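Local coordinates for protein halocarboxylic acid dehalogenase DehI (Pseudomonas putida, PDB 3BJX) that is a Group I haloacid dehalogenase that probably hydrolyses the carbon-halogen bond of 2-haloalkanoic acids to give hydroxy acids, at residues V47-F52 against Y127-Y132; R55-F60 against G275-Y280; M143-V148 against V256-L261. One frame throughout, in Å; residues are numbered along the deposited sequence.

Interaction 1: residues V47-F52 against Y127-Y132. With SO4 (sulfate ion), chain E.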
loop_
_atom_site.group_PDB
_atom_site.type_symbol
_atom_site.label_atom_id
_atom_site.label_comp_id
_atom_site.label_asym_id
_atom_site.label_seq_id
_atom_site.Cartn_x
_atom_site.Cartn_y
_atom_site.Cartn_z
ATOM N N VAL A 47 19.911 -12.166 -10.512
ATOM C CA VAL A 47 19.937 -11.699 -9.129
ATOM C C VAL A 47 20.160 -12.890 -8.193
ATOM O O VAL A 47 19.731 -14.010 -8.492
ATOM C CB VAL A 47 18.612 -10.953 -8.739
ATOM C CG1 VAL A 47 18.482 -9.615 -9.481
ATOM C CG2 VAL A 47 17.384 -11.822 -8.967
ATOM N N PRO A 48 20.832 -12.661 -7.056
ATOM C CA PRO A 48 21.131 -13.722 -6.116
ATOM C C PRO A 48 20.126 -13.860 -4.947
ATOM O O PRO A 48 20.448 -14.465 -3.914
ATOM C CB PRO A 48 22.525 -13.320 -5.596
ATOM C CG PRO A 48 22.648 -11.845 -5.847
ATOM C CD PRO A 48 21.435 -11.389 -6.617
ATOM N N TRP A 49 18.938 -13.295 -5.092
ATOM C CA TRP A 49 17.890 -13.464 -4.093
ATOM C C TRP A 49 16.517 -13.454 -4.765
ATOM O O TRP A 49 16.354 -12.938 -5.880
ATOM C CB TRP A 49 17.989 -12.402 -2.971
ATOM C CG TRP A 49 17.262 -11.102 -3.213
ATOM C CD1 TRP A 49 16.110 -10.674 -2.600
ATOM C CD2 TRP A 49 17.633 -10.052 -4.125
ATOM N NE1 TRP A 49 15.742 -9.432 -3.074
ATOM C CE2 TRP A 49 16.657 -9.027 -4.011
ATOM C CE3 TRP A 49 18.694 -9.873 -5.027
ATOM C CZ2 TRP A 49 16.718 -7.833 -4.768
ATOM C CZ3 TRP A 49 18.741 -8.675 -5.791
ATOM C CH2 TRP A 49 17.754 -7.686 -5.654
ATOM N N VAL A 50 15.545 -14.046 -4.084
ATOM C CA VAL A 50 14.135 -13.917 -4.431
ATOM C C VAL A 50 13.552 -12.823 -3.544
ATOM O O VAL A 50 13.700 -12.883 -2.315
ATOM C CB VAL A 50 13.366 -15.272 -4.263
ATOM C CG1 VAL A 50 11.882 -15.061 -4.341
ATOM C CG2 VAL A 50 13.797 -16.262 -5.356
ATOM N N ALA A 51 12.936 -11.814 -4.176
ATOM C CA ALA A 51 12.431 -10.643 -3.482
ATOM C C ALA A 51 11.502 -11.065 -2.362
ATOM O O ALA A 51 10.713 -12.004 -2.539
ATOM C CB ALA A 51 11.711 -9.729 -4.421
ATOM N N PHE A 52 11.639 -10.398 -1.213
ATOM C CA PHE A 52 10.697 -10.498 -0.100
ATOM C C PHE A 52 9.234 -10.522 -0.615
ATOM O O PHE A 52 8.427 -11.350 -0.183
ATOM C CB PHE A 52 10.951 -9.306 0.862
ATOM C CG PHE A 52 10.124 -9.316 2.147
ATOM C CD1 PHE A 52 9.622 -10.490 2.691
ATOM C CD2 PHE A 52 9.910 -8.111 2.842
ATOM C CE1 PHE A 52 8.883 -10.462 3.883
ATOM C CE2 PHE A 52 9.198 -8.077 4.035
ATOM C CZ PHE A 52 8.684 -9.254 4.559
ATOM N N TYR A 127 21.151 -3.494 -8.445
ATOM C CA TYR A 127 20.841 -4.095 -9.735
ATOM C C TYR A 127 19.451 -4.732 -9.817
ATOM O O TYR A 127 18.737 -4.525 -10.796
ATOM C CB TYR A 127 21.909 -5.125 -10.150
ATOM C CG TYR A 127 21.605 -5.744 -11.484
ATOM C CD1 TYR A 127 21.829 -5.028 -12.654
ATOM C CD2 TYR A 127 21.055 -7.014 -11.583
ATOM C CE1 TYR A 127 21.538 -5.562 -13.894
ATOM C CE2 TYR A 127 20.744 -7.570 -12.837
ATOM C CZ TYR A 127 20.996 -6.826 -13.994
ATOM O OH TYR A 127 20.714 -7.318 -15.263
ATOM N N GLY A 128 19.077 -5.531 -8.818
ATOM C CA GLY A 128 17.816 -6.240 -8.900
ATOM C C GLY A 128 16.597 -5.479 -8.426
ATOM O O GLY A 128 15.486 -5.803 -8.819
ATOM N N ASN A 129 16.809 -4.476 -7.577
ATOM C CA ASN A 129 15.727 -3.786 -6.870
ATOM C C ASN A 129 14.753 -3.141 -7.846
ATOM O O ASN A 129 13.563 -3.435 -7.782
ATOM C CB ASN A 129 16.269 -2.796 -5.804
ATOM C CG ASN A 129 16.362 -3.411 -4.404
ATOM O OD1 ASN A 129 15.875 -4.519 -4.168
ATOM N ND2 ASN A 129 16.980 -2.689 -3.469
ATOM N N PRO A 130 15.265 -2.306 -8.789
ATOM C CA PRO A 130 14.431 -1.752 -9.879
ATOM C C PRO A 130 13.799 -2.834 -10.779
ATOM O O PRO A 130 12.651 -2.667 -11.254
ATOM C CB PRO A 130 15.414 -0.890 -10.692
ATOM C CG PRO A 130 16.796 -1.338 -10.287
ATOM C CD PRO A 130 16.663 -1.830 -8.867
ATOM N N LYS A 131 14.514 -3.938 -11.003
ATOM C CA LYS A 131 13.928 -5.038 -11.822
ATOM C C LYS A 131 12.688 -5.612 -11.143
ATOM O O LYS A 131 11.634 -5.768 -11.779
ATOM C CB LYS A 131 14.946 -6.134 -12.133
ATOM C CG LYS A 131 16.182 -5.603 -12.815
ATOM C CD LYS A 131 17.068 -6.683 -13.346
ATOM C CE LYS A 131 16.639 -7.097 -14.739
ATOM N NZ LYS A 131 17.619 -8.086 -15.324
ATOM N N TYR A 132 12.803 -5.876 -9.841
ATOM C CA TYR A 132 11.673 -6.327 -9.047
ATOM C C TYR A 132 10.532 -5.333 -8.971
ATOM O O TYR A 132 9.385 -5.727 -8.901
ATOM C CB TYR A 132 12.105 -6.710 -7.633
ATOM C CG TYR A 132 12.650 -8.092 -7.547
ATOM C CD1 TYR A 132 11.846 -9.195 -7.847
ATOM C CD2 TYR A 132 13.983 -8.315 -7.157
ATOM C CE1 TYR A 132 12.366 -10.496 -7.775
ATOM C CE2 TYR A 132 14.493 -9.592 -7.064
ATOM C CZ TYR A 132 13.689 -10.680 -7.387
ATOM O OH TYR A 132 14.205 -11.942 -7.275
HETATM S S SO4 E . 13.491 -7.285 -1.392
HETATM O O1 SO4 E . 14.787 -6.779 -1.882
HETATM O O2 SO4 E . 12.465 -7.097 -2.418
HETATM O O3 SO4 E . 13.626 -8.705 -1.102
HETATM O O4 SO4 E . 13.059 -6.597 -0.175
#

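Interaction 2: residues R55-F60 against G275-Y280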
loop_
_atom_site.group_PDB
_atom_site.type_symbol
_atom_site.label_atom_id
_atom_site.label_comp_id
_atom_site.label_asym_id
_atom_site.label_seq_id
_atom_site.Cartn_x
_atom_site.Cartn_y
_atom_site.Cartn_z
ATOM N N ARG A 55 8.383 -13.861 -2.075
ATOM C CA ARG A 55 8.306 -14.863 -1.015
ATOM C C ARG A 55 6.984 -14.809 -0.243
ATOM O O ARG A 55 6.492 -15.854 0.232
ATOM C CB ARG A 55 9.506 -14.748 -0.054
ATOM C CG ARG A 55 10.852 -14.727 -0.782
ATOM C CD ARG A 55 12.018 -15.032 0.143
ATOM N NE ARG A 55 12.155 -14.123 1.288
ATOM C CZ ARG A 55 13.015 -13.104 1.363
ATOM N NH1 ARG A 55 13.805 -12.798 0.341
ATOM N NH2 ARG A 55 13.069 -12.361 2.475
ATOM N N VAL A 56 6.424 -13.606 -0.116
ATOM C CA VAL A 56 5.083 -13.432 0.431
ATOM C C VAL A 56 3.997 -13.925 -0.533
ATOM O O VAL A 56 3.011 -14.517 -0.098
ATOM C CB VAL A 56 4.825 -11.957 0.862
ATOM C CG1 VAL A 56 3.378 -11.757 1.295
ATOM C CG2 VAL A 56 5.808 -11.562 1.995
ATOM N N LEU A 57 4.204 -13.686 -1.830
ATOM C CA LEU A 57 3.269 -14.084 -2.898
ATOM C C LEU A 57 3.251 -15.582 -3.050
ATOM O O LEU A 57 2.229 -16.164 -3.407
ATOM C CB LEU A 57 3.673 -13.472 -4.248
ATOM C CG LEU A 57 3.601 -11.959 -4.421
ATOM C CD1 LEU A 57 4.177 -11.537 -5.808
ATOM C CD2 LEU A 57 2.162 -11.433 -4.207
ATOM N N ALA A 58 4.408 -16.186 -2.791
ATOM C CA ALA A 58 4.575 -17.626 -2.710
ATOM C C ALA A 58 3.644 -18.300 -1.694
ATOM O O ALA A 58 3.440 -19.516 -1.768
ATOM C CB ALA A 58 6.031 -17.954 -2.375
ATOM N N THR A 59 3.095 -17.532 -0.749
ATOM C CA THR A 59 2.155 -18.083 0.258
ATOM C C THR A 59 0.685 -18.118 -0.218
ATOM O O THR A 59 -0.183 -18.621 0.503
ATOM C CB THR A 59 2.234 -17.344 1.622
ATOM O OG1 THR A 59 1.574 -16.086 1.513
ATOM C CG2 THR A 59 3.648 -17.102 2.030
ATOM N N PHE A 60 0.423 -17.594 -1.418
ATOM C CA PHE A 60 -0.905 -17.631 -2.056
ATOM C C PHE A 60 -0.984 -18.836 -2.996
ATOM O O PHE A 60 -0.185 -18.947 -3.923
ATOM C CB PHE A 60 -1.171 -16.340 -2.849
ATOM C CG PHE A 60 -1.370 -15.112 -1.989
ATOM C CD1 PHE A 60 -2.653 -14.722 -1.593
ATOM C CD2 PHE A 60 -0.289 -14.348 -1.579
ATOM C CE1 PHE A 60 -2.845 -13.597 -0.780
ATOM C CE2 PHE A 60 -0.470 -13.223 -0.770
ATOM C CZ PHE A 60 -1.753 -12.842 -0.378
ATOM N N GLY A 275 -3.906 -6.331 -2.308
ATOM C CA GLY A 275 -3.343 -5.460 -1.265
ATOM C C GLY A 275 -1.849 -5.668 -1.098
ATOM O O GLY A 275 -1.108 -4.724 -0.859
ATOM N N VAL A 276 -1.407 -6.906 -1.252
ATOM C CA VAL A 276 0.010 -7.259 -1.131
ATOM C C VAL A 276 0.837 -6.652 -2.278
ATOM O O VAL A 276 1.905 -6.073 -2.046
ATOM C CB VAL A 276 0.190 -8.802 -1.043
ATOM C CG1 VAL A 276 1.626 -9.220 -1.275
ATOM C CG2 VAL A 276 -0.248 -9.301 0.305
ATOM N N LEU A 277 0.307 -6.746 -3.496
ATOM C CA LEU A 277 0.940 -6.158 -4.688
ATOM C C LEU A 277 1.029 -4.636 -4.626
ATOM O O LEU A 277 2.093 -4.069 -4.895
ATOM C CB LEU A 277 0.235 -6.620 -5.967
ATOM C CG LEU A 277 0.552 -8.087 -6.306
ATOM C CD1 LEU A 277 -0.569 -8.706 -7.117
ATOM C CD2 LEU A 277 1.940 -8.240 -6.999
ATOM N N PHE A 278 -0.072 -3.999 -4.251
ATOM C CA PHE A 278 -0.108 -2.567 -3.968
ATOM C C PHE A 278 1.012 -2.162 -3.019
ATOM O O PHE A 278 1.855 -1.344 -3.358
ATOM C CB PHE A 278 -1.435 -2.208 -3.327
ATOM C CG PHE A 278 -1.651 -0.737 -3.160
ATOM C CD1 PHE A 278 -2.271 -0.003 -4.168
ATOM C CD2 PHE A 278 -1.249 -0.082 -1.990
ATOM C CE1 PHE A 278 -2.477 1.341 -4.016
ATOM C CE2 PHE A 278 -1.467 1.279 -1.827
ATOM C CZ PHE A 278 -2.086 1.988 -2.847
HETATM N N MSE A 279 1.009 -2.750 -1.831
HETATM C CA MSE A 279 2.051 -2.514 -0.843
HETATM C C MSE A 279 3.491 -2.697 -1.344
HETATM O O MSE A 279 4.378 -1.931 -0.979
HETATM C CB MSE A 279 1.815 -3.442 0.343
HETATM C CG MSE A 279 2.739 -3.192 1.490
HETATM SE SE MSE A 279 2.120 -4.130 3.055
HETATM C CE MSE A 279 2.471 -6.006 2.495
ATOM N N TYR A 280 3.734 -3.738 -2.133
ATOM C CA TYR A 280 5.097 -4.003 -2.593
ATOM C C TYR A 280 5.589 -3.064 -3.707
ATOM O O TYR A 280 6.779 -2.848 -3.821
ATOM C CB TYR A 280 5.364 -5.497 -2.892
ATOM C CG TYR A 280 5.771 -6.280 -1.661
ATOM C CD1 TYR A 280 7.048 -6.132 -1.094
ATOM C CD2 TYR A 280 4.876 -7.157 -1.046
ATOM C CE1 TYR A 280 7.405 -6.839 0.057
ATOM C CE2 TYR A 280 5.229 -7.871 0.091
ATOM C CZ TYR A 280 6.482 -7.705 0.635
ATOM O OH TYR A 280 6.808 -8.436 1.757
#

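Interaction 3: residues M143-V148 against V256-L261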
loop_
_atom_site.group_PDB
_atom_site.type_symbol
_atom_site.label_atom_id
_atom_site.label_comp_id
_atom_site.label_asym_id
_atom_site.label_seq_id
_atom_site.Cartn_x
_atom_site.Cartn_y
_atom_site.Cartn_z
HETATM N N MSE A 143 -3.391 -7.501 -11.985
HETATM C CA MSE A 143 -4.238 -7.855 -10.848
HETATM C C MSE A 143 -5.414 -6.897 -10.721
HETATM O O MSE A 143 -6.527 -7.309 -10.419
HETATM C CB MSE A 143 -3.424 -7.831 -9.556
HETATM C CG MSE A 143 -4.193 -8.206 -8.308
HETATM SE SE MSE A 143 -5.063 -9.962 -8.479
HETATM C CE MSE A 143 -3.515 -11.008 -9.073
ATOM N N GLN A 144 -5.159 -5.619 -10.968
ATOM C CA GLN A 144 -6.205 -4.597 -10.928
ATOM C C GLN A 144 -6.901 -4.273 -12.283
ATOM O O GLN A 144 -7.502 -3.223 -12.424
ATOM C CB GLN A 144 -5.677 -3.326 -10.247
ATOM C CG GLN A 144 -5.311 -3.529 -8.789
ATOM C CD GLN A 144 -4.731 -2.263 -8.188
ATOM O OE1 GLN A 144 -5.037 -1.173 -8.648
ATOM N NE2 GLN A 144 -3.890 -2.401 -7.156
HETATM N N MSE A 145 -6.831 -5.187 -13.253
HETATM C CA MSE A 145 -7.548 -5.051 -14.542
HETATM C C MSE A 145 -7.172 -3.803 -15.381
HETATM O O MSE A 145 -8.033 -3.145 -15.995
HETATM C CB MSE A 145 -9.065 -5.072 -14.311
HETATM C CG MSE A 145 -9.535 -6.087 -13.296
HETATM SE SE MSE A 145 -9.642 -7.836 -14.101
HETATM C CE MSE A 145 -11.070 -7.521 -15.418
ATOM N N ARG A 146 -5.892 -3.467 -15.367
ATOM C CA ARG A 146 -5.368 -2.422 -16.230
ATOM C C ARG A 146 -4.318 -3.052 -17.131
ATOM O O ARG A 146 -3.700 -4.056 -16.754
ATOM C CB ARG A 146 -4.861 -1.205 -15.425
ATOM C CG ARG A 146 -6.012 -0.300 -14.923
ATOM C CD ARG A 146 -5.520 0.994 -14.247
ATOM N NE ARG A 146 -4.785 0.729 -13.015
ATOM C CZ ARG A 146 -5.305 0.715 -11.789
ATOM N NH1 ARG A 146 -6.599 0.961 -11.588
ATOM N NH2 ARG A 146 -4.511 0.449 -10.748
ATOM N N PRO A 147 -4.150 -2.502 -18.348
ATOM C CA PRO A 147 -3.320 -3.182 -19.351
ATOM C C PRO A 147 -1.809 -3.212 -19.052
ATOM O O PRO A 147 -1.217 -2.258 -18.522
ATOM C CB PRO A 147 -3.642 -2.424 -20.645
ATOM C CG PRO A 147 -4.083 -1.079 -20.206
ATOM C CD PRO A 147 -4.749 -1.253 -18.872
ATOM N N VAL A 148 -1.198 -4.337 -19.382
ATOM C CA VAL A 148 0.212 -4.518 -19.153
ATOM C C VAL A 148 0.812 -5.011 -20.467
ATOM O O VAL A 148 0.476 -6.090 -20.934
ATOM C CB VAL A 148 0.462 -5.504 -17.987
ATOM C CG1 VAL A 148 1.915 -5.777 -17.845
ATOM C CG2 VAL A 148 -0.045 -4.928 -16.713
ATOM N N VAL A 256 -0.918 -11.360 -14.644
ATOM C CA VAL A 256 -2.131 -12.169 -14.860
ATOM C C VAL A 256 -3.342 -11.422 -14.285
ATOM O O VAL A 256 -3.317 -10.944 -13.141
ATOM C CB VAL A 256 -1.974 -13.692 -14.382
ATOM C CG1 VAL A 256 -1.342 -13.825 -13.015
ATOM C CG2 VAL A 256 -3.287 -14.464 -14.448
ATOM N N GLN A 257 -4.372 -11.267 -15.115
ATOM C CA GLN A 257 -5.549 -10.453 -14.775
ATOM C C GLN A 257 -6.346 -11.162 -13.691
ATOM O O GLN A 257 -6.343 -12.399 -13.637
ATOM C CB GLN A 257 -6.414 -10.202 -16.010
ATOM C CG GLN A 257 -5.666 -9.625 -17.225
ATOM C CD GLN A 257 -5.704 -8.094 -17.300
ATOM O OE1 GLN A 257 -6.786 -7.492 -17.331
ATOM N NE2 GLN A 257 -4.520 -7.461 -17.365
ATOM N N ARG A 258 -7.010 -10.393 -12.829
ATOM C CA ARG A 258 -7.755 -10.942 -11.693
ATOM C C ARG A 258 -8.938 -11.825 -12.100
ATOM O O ARG A 258 -9.312 -12.743 -11.359
ATOM C CB ARG A 258 -8.223 -9.826 -10.761
ATOM C CG ARG A 258 -9.341 -10.205 -9.809
ATOM C CD ARG A 258 -9.623 -9.100 -8.789
ATOM N NE ARG A 258 -9.989 -7.810 -9.386
ATOM C CZ ARG A 258 -11.182 -7.526 -9.902
ATOM N NH1 ARG A 258 -12.154 -8.447 -9.929
ATOM N NH2 ARG A 258 -11.403 -6.320 -10.410
ATOM N N SER A 259 -9.527 -11.538 -13.258
ATOM C CA SER A 259 -10.586 -12.372 -13.804
ATOM C C SER A 259 -10.108 -13.815 -14.050
ATOM O O SER A 259 -10.868 -14.775 -13.865
ATOM C CB SER A 259 -11.161 -11.755 -15.090
ATOM O OG SER A 259 -10.145 -11.422 -16.026
ATOM N N GLU A 260 -8.847 -13.973 -14.440
ATOM C CA GLU A 260 -8.325 -15.295 -14.761
ATOM C C GLU A 260 -7.939 -16.133 -13.538
ATOM O O GLU A 260 -7.533 -17.284 -13.679
ATOM C CB GLU A 260 -7.139 -15.170 -15.698
ATOM C CG GLU A 260 -6.813 -16.446 -16.430
ATOM C CD GLU A 260 -5.578 -16.318 -17.290
ATOM O OE1 GLU A 260 -5.361 -15.221 -17.862
ATOM O OE2 GLU A 260 -4.834 -17.326 -17.395
ATOM N N LEU A 261 -8.070 -15.567 -12.343
ATOM C CA LEU A 261 -7.646 -16.264 -11.132
ATOM C C LEU A 261 -8.832 -16.648 -10.277
ATOM O O LEU A 261 -8.655 -17.146 -9.172
ATOM C CB LEU A 261 -6.672 -15.414 -10.321
ATOM C CG LEU A 261 -5.391 -14.951 -11.007
ATOM C CD1 LEU A 261 -4.932 -13.702 -10.337
ATOM C CD2 LEU A 261 -4.322 -16.003 -10.956
#

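Interaction 1: residues V47-F52 against Y127-Y132
Trp49 and Tyr132 form an offset edge-to-face pair, ring centroids 5.2 Å apart, where the loop leading into the N-terminus of helix 52-57 packs on the long helix 112-143, near the centre of this all-helical fold. Tyr132 brings CE2 over one face of the indole, close to its rim, and takes Ala51 CB over the centre of its own ring, a CH-pi contact of 3.4 Å from CB to the ring centroid. Tyr132 OH donates to a lone pair of Trp49 O (2.7 Å) in the carbonyl plane, which ties down the end of the phenol. Packing is tightest at Gly128: with no side chain in the way, its CA is reached by Val47 CG1 at 3.5 Å and by Trp49 CH2 at 3.6 Å. Toward Tyr127 the fit slackens, Val47 CG1 standing 4.2 Å from Tyr127 CD2 while the Tyr127 hydroxyl turns to Glu81 and Arg46. At the other end apolar packing gives way to a sulfate, probably from the crystallisation liquor, which Ser203 also binds. Trp49 NE1 donates to its O3 (3.0 Å), and Phe52 N, just after the N-cap residue Ala51, points at the same O3 from 2.6 Å, nearly straight at 172°.

Interaction 2: residues R55-F60 against G275-Y280
Val276 is the hub of this apolar contact and spends its two methyls on different partners. CG1, anti to the backbone N (chi1 165°), meets Leu57 CD2 at 3.7 Å and Val56 CG1 at 4.0 Å; CG2 comes in near the plane of the Phe60 ring and touches its edge at CZ, 3.9 Å away. Leu57 slides past Val276 in the opposite sense, and its other branch turns to Leu277: Leu57 CD1 lies 4.2 Å from Leu277 CD2, the two leucines crossing at about a right angle. One turn along from Val276, Tyr280 lays its hydroxyl end against Val56, OH to CG2 3.3 Å, and has Val276 CG1 at its ring edge. No hydrogen bond joins the two segments. The contact thus docks helix 52-57 and the type I beta turn from Leu57 to Phe60 on the side of the long helix 267-299. The turn probably helps to bring Phe60 toward Val276: Phe60 N bonds to Leu57 O, and Val56 O is gripped twice by Thr59, through N and through OG1 (2.7 Å), the latter in the carbonyl plane. Further out, Asn268 of the second subunit bonds to Thr59 OG1, and Ala271 of that subunit packs on both Val56 and Val276. Leu277 is backed by Leu139 and Met143 of helix 112-143. Tyr280 OH is hydrogen-bonded to His199 NE2, a link that probably helps to fix the phenol; a phenylalanine in its place would probably leave His199 NE2 without this mate and open a small gap beside Val56 CG2. The nearest atoms of the Tyr280 side chain and a bound sulfate, probably from the crystallisation liquor, are about 6 Å apart.

Interaction 3: residues M143-V148 against V256-L261
Arg258 turns one face of its guanidinium to Met145 SE (the methionines here are selenomethionine), and Met145 CG reaches Arg258 NH2 at 3.4 Å. Met143 O approaches the guanidinium obliquely, 3.6 Å from Arg258 NE; further down the chain it is only 3.1 Å from Arg258 CB, so the arginine runs past this oxygen before its bend at chi3. The other flat group, the Gln257 amide, lies against the backbone beyond: OE1 stands 3.8 Å from Met145 CA, and NE2 is 3.6 Å from Arg146 O. No hydrogen bond crosses between the two segments, which therefore hold to each other mainly by packing.

Two selenomethionines carry much of that packing. Met143 leaves its backbone with CG anti to N (chi1 -179°) and then curls at both following torsions, which brings CE back against Leu261 CD1 at 3.3 Å, a tight carbon pair, and SE beside Arg258 CB. Leu273 and Leu277 of helix 267-299 and Tyr63 also pack on Met143. Met145, likewise curled, runs on past Arg258 to the start of the 3-10 segment 259-261, where its SE lies 3.8 Å from Ser259 N. This side faces the second subunit: Tyr21 of that subunit packs on Arg258, its Pro19 on Met145, and its Asp194 forms a salt bridge with Arg146, whose NE is paired with Glu141 of its own chain. The positive phi of Met145, 60°, belongs to a Schellman motif that ends helix 112-143, with Met145 as the C-prime residue, Arg146 N bonded to Glu141 O and Met145 N to Ser142 O.

Overall arrangement
Interactions 1 and 3 both use helix 112-143, the first at a bend in its middle, the third at its C-terminal end. Interaction 1 lies deepest, with mixed chemistry: aromatic packing, a buried hydroxyl bond and a bound anion. Interaction 2, some 15 Å away between centres, is almost all aliphatic and aromatic packing, with no hydrogen bond across its segments; the two meet where helix 52-57 leaves its loop: Arg55 NH1 probably hydrogen-bonds to Val50 O (2.7 Å), and Phe52 packs on Tyr280. Interaction 3 is the most peripheral, where the end of helix 112-143 meets the 256-261 loop, selenomethionines packing on a leucine and on a guanidinium. It meets interaction 2 where Leu277 touches Met143, and these two, unlike interaction 1, also touch the second subunit.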